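L-talarate/galactarate dehydratase (Salmonella typhimurium, PDB 2PP3) catalyses the magnesium-dependent dehydration of L-talarate and galactarate to 5-keto-4-deoxy-D-glucarate, and also epimerises L-talarate to galactarate. Local coordinates at residues P327-E332 against F350-P355. The protein carries 1 engineered substitution. Numbering follows the deposited sequence.
Sequences PHFAME and FEWLNP. With LGT (L-glucaric acid), chain G.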
loop_
_atom_site.group_PDB
_atom_site.type_symbol
_atom_site.label_atom_id
_atom_site.label_comp_id
_atom_site.label_asym_id
_atom_site.label_seq_id
_atom_site.Cartn_x
_atom_site.Cartn_y
_atom_site.Cartn_z
ATOM N N PRO B 327 -11.795 -9.239 9.123
ATOM C CA PRO B 327 -10.709 -9.320 10.104
ATOM C C PRO B 327 -11.154 -10.038 11.376
ATOM O O PRO B 327 -12.324 -9.992 11.762
ATOM C CB PRO B 327 -10.356 -7.860 10.357
ATOM C CG PRO B 327 -10.750 -7.177 9.069
ATOM C CD PRO B 327 -12.063 -7.839 8.747
ATOM N N HIS B 328 -10.209 -10.697 12.028
ATOM C CA HIS B 328 -10.511 -11.432 13.243
ATOM C C HIS B 328 -10.101 -10.694 14.511
ATOM O O HIS B 328 -8.985 -10.181 14.602
ATOM C CB HIS B 328 -9.823 -12.800 13.188
ATOM C CG HIS B 328 -9.777 -13.511 14.502
ATOM N ND1 HIS B 328 -8.739 -13.355 15.395
ATOM C CD2 HIS B 328 -10.645 -14.373 15.082
ATOM C CE1 HIS B 328 -8.967 -14.092 16.467
ATOM N NE2 HIS B 328 -10.119 -14.719 16.303
ATOM N N PHE B 329 -11.018 -10.631 15.477
ATOM C CA PHE B 329 -10.747 -9.999 16.771
ATOM C C PHE B 329 -10.305 -8.531 16.628
ATOM O O PHE B 329 -10.628 -7.866 15.640
ATOM C CB PHE B 329 -9.660 -10.822 17.492
ATOM C CG PHE B 329 -9.617 -10.633 18.986
ATOM C CD1 PHE B 329 -10.735 -10.889 19.771
ATOM C CD2 PHE B 329 -8.438 -10.233 19.612
ATOM C CE1 PHE B 329 -10.682 -10.752 21.163
ATOM C CE2 PHE B 329 -8.373 -10.094 20.999
ATOM C CZ PHE B 329 -9.500 -10.355 21.777
ATOM N N ALA B 330 -9.577 -8.050 17.636
ATOM C CA ALA B 330 -9.034 -6.690 17.715
ATOM C C ALA B 330 -9.744 -5.611 16.887
ATOM O O ALA B 330 -9.116 -4.943 16.060
ATOM C CB ALA B 330 -7.545 -6.722 17.356
ATOM N N MET B 331 -11.040 -5.423 17.125
ATOM C CA MET B 331 -11.797 -4.426 16.377
ATOM C C MET B 331 -11.238 -3.012 16.512
ATOM O O MET B 331 -11.439 -2.179 15.629
ATOM C CB MET B 331 -13.274 -4.446 16.787
ATOM C CG MET B 331 -13.523 -4.333 18.275
ATOM S SD MET B 331 -15.292 -4.297 18.650
ATOM C CE MET B 331 -15.346 -2.919 19.809
ATOM N N GLU B 332 -10.530 -2.747 17.605
ATOM C CA GLU B 332 -9.939 -1.429 17.833
ATOM C C GLU B 332 -8.989 -1.053 16.695
ATOM O O GLU B 332 -8.836 0.128 16.369
ATOM C CB GLU B 332 -9.170 -1.398 19.160
ATOM C CG GLU B 332 -10.032 -1.475 20.425
ATOM C CD GLU B 332 -10.802 -2.785 20.562
ATOM O OE1 GLU B 332 -10.296 -3.839 20.113
ATOM O OE2 GLU B 332 -11.912 -2.760 21.141
ATOM N N PHE B 350 -16.277 -8.029 20.126
ATOM C CA PHE B 350 -16.023 -8.652 21.420
ATOM C C PHE B 350 -16.035 -7.463 22.375
ATOM O O PHE B 350 -15.754 -6.340 21.961
ATOM C CB PHE B 350 -14.634 -9.296 21.483
ATOM C CG PHE B 350 -14.563 -10.680 20.905
ATOM C CD1 PHE B 350 -14.341 -10.875 19.546
ATOM C CD2 PHE B 350 -14.689 -11.794 21.733
ATOM C CE1 PHE B 350 -14.239 -12.163 19.019
ATOM C CE2 PHE B 350 -14.589 -13.084 21.217
ATOM C CZ PHE B 350 -14.363 -13.268 19.858
ATOM N N GLU B 351 -16.354 -7.694 23.642
ATOM C CA GLU B 351 -16.350 -6.608 24.618
ATOM C C GLU B 351 -15.080 -6.721 25.459
ATOM O O GLU B 351 -14.663 -5.772 26.116
ATOM C CB GLU B 351 -17.580 -6.691 25.527
ATOM C CG GLU B 351 -17.696 -7.989 26.315
ATOM C CD GLU B 351 -18.488 -9.052 25.582
ATOM O OE1 GLU B 351 -18.213 -9.294 24.387
ATOM O OE2 GLU B 351 -19.388 -9.651 26.205
ATOM N N TRP B 352 -14.466 -7.896 25.404
ATOM C CA TRP B 352 -13.263 -8.209 26.158
ATOM C C TRP B 352 -12.255 -7.083 26.338
ATOM O O TRP B 352 -11.796 -6.842 27.453
ATOM C CB TRP B 352 -12.563 -9.413 25.530
ATOM C CG TRP B 352 -13.411 -10.652 25.496
ATOM C CD1 TRP B 352 -14.672 -10.801 26.003
ATOM C CD2 TRP B 352 -13.059 -11.915 24.919
ATOM N NE1 TRP B 352 -15.128 -12.077 25.774
ATOM C CE2 TRP B 352 -14.159 -12.783 25.110
ATOM C CE3 TRP B 352 -11.923 -12.399 24.258
ATOM C CZ2 TRP B 352 -14.154 -14.106 24.663
ATOM C CZ3 TRP B 352 -11.919 -13.715 23.814
ATOM C CH2 TRP B 352 -13.028 -14.553 24.018
ATOM N N LEU B 353 -11.905 -6.399 25.255
ATOM C CA LEU B 353 -10.920 -5.328 25.336
ATOM C C LEU B 353 -11.436 -3.938 25.708
ATOM O O LEU B 353 -10.634 -3.028 25.912
ATOM C CB LEU B 353 -10.134 -5.234 24.020
ATOM C CG LEU B 353 -8.946 -6.190 23.849
ATOM C CD1 LEU B 353 -9.417 -7.635 23.893
ATOM C CD2 LEU B 353 -8.246 -5.901 22.532
ATOM N N ASN B 354 -12.753 -3.768 25.806
ATOM C CA ASN B 354 -13.312 -2.453 26.143
ATOM C C ASN B 354 -12.640 -1.783 27.344
ATOM O O ASN B 354 -12.344 -0.592 27.303
ATOM C CB ASN B 354 -14.824 -2.541 26.404
ATOM C CG ASN B 354 -15.615 -2.901 25.161
ATOM O OD1 ASN B 354 -15.194 -2.622 24.040
ATOM N ND2 ASN B 354 -16.781 -3.505 25.355
ATOM N N PRO B 355 -12.392 -2.538 28.430
ATOM C CA PRO B 355 -11.754 -1.960 29.618
ATOM C C PRO B 355 -10.286 -1.543 29.487
ATOM O O PRO B 355 -9.735 -0.915 30.389
ATOM C CB PRO B 355 -11.967 -3.035 30.683
ATOM C CG PRO B 355 -12.014 -4.296 29.892
ATOM C CD PRO B 355 -12.850 -3.913 28.702
HETATM O O1A LGT G . -13.875 -14.897 17.386
HETATM C C1 LGT G . -13.520 -15.851 16.677
HETATM O O1B LGT G . -13.505 -15.820 15.428
HETATM C C2 LGT G . -13.074 -17.179 17.391
HETATM O O2 LGT G . -12.406 -18.067 16.475
HETATM C C3 LGT G . -12.146 -16.939 18.590
HETATM O O3 LGT G . -10.836 -16.625 18.111
HETATM C C4 LGT G . -12.022 -18.160 19.540
HETATM O O4 LGT G . -11.407 -19.258 18.832
HETATM C C5 LGT G . -11.197 -17.896 20.820
HETATM O O5 LGT G . -11.790 -16.797 21.529
HETATM C C6 LGT G . -11.168 -19.129 21.748
HETATM O O6A LGT G . -10.166 -19.888 21.639
HETATM O O6B LGT G . -12.136 -19.309 22.530
#
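At the mouth of the barrel domain of this enolase-superfamily enzyme, where two loops beyond the C-terminal ends of barrel strands line the acid-sugar pocket, F329 meets F350 in a T-shaped stack. The ring centroids lie 5.1 Å apart, with planes at 74°. The edge of F329 does the approaching: its CD1 stands over the rim of one face of F350, 3.6 Å from CD1 of that ring. The next edge carbon, F329 CE1, lies 3.7 Å from W352 CE3. F329 CZ reaches 3.4 Å from L353 CD1, so three residues of 350-355 hold this one phenyl. Its CG is anti to the backbone N (chi1 -159°), which carries the ring across toward those partners. F350 CD2 in turn sits over the centre of the W352 ring. Further along, the carboxylate of E332 lies against L353, with OE1 3.8 Å from CD2. No hydrogen bond joins the segments; aromatic and aliphatic surfaces do the work. From outside them, E348 OE1, on a substrate-binding residue, accepts a hydrogen bond from the backbone N of F329.

H328, F350 and W352 also line the L-glucarate pocket. H328, the proton donor/acceptor, shares a nearly straight hydrogen bond of 2.7 Å between NE2 and ligand O3 (164°), and its ND1 is hydrogen-bonded to D301 OD2, which fixes the ring's rotation. F350 turns its edge to the ligand carboxylate, CZ lying 3.0 Å from O1A. F329 CB rests against a face of the H328 ring, and its phenyl makes a cation-pi contact with ligand-binding K82, consistent with a buried aromatic cluster holding H328 and the F350 edge beside the ligand.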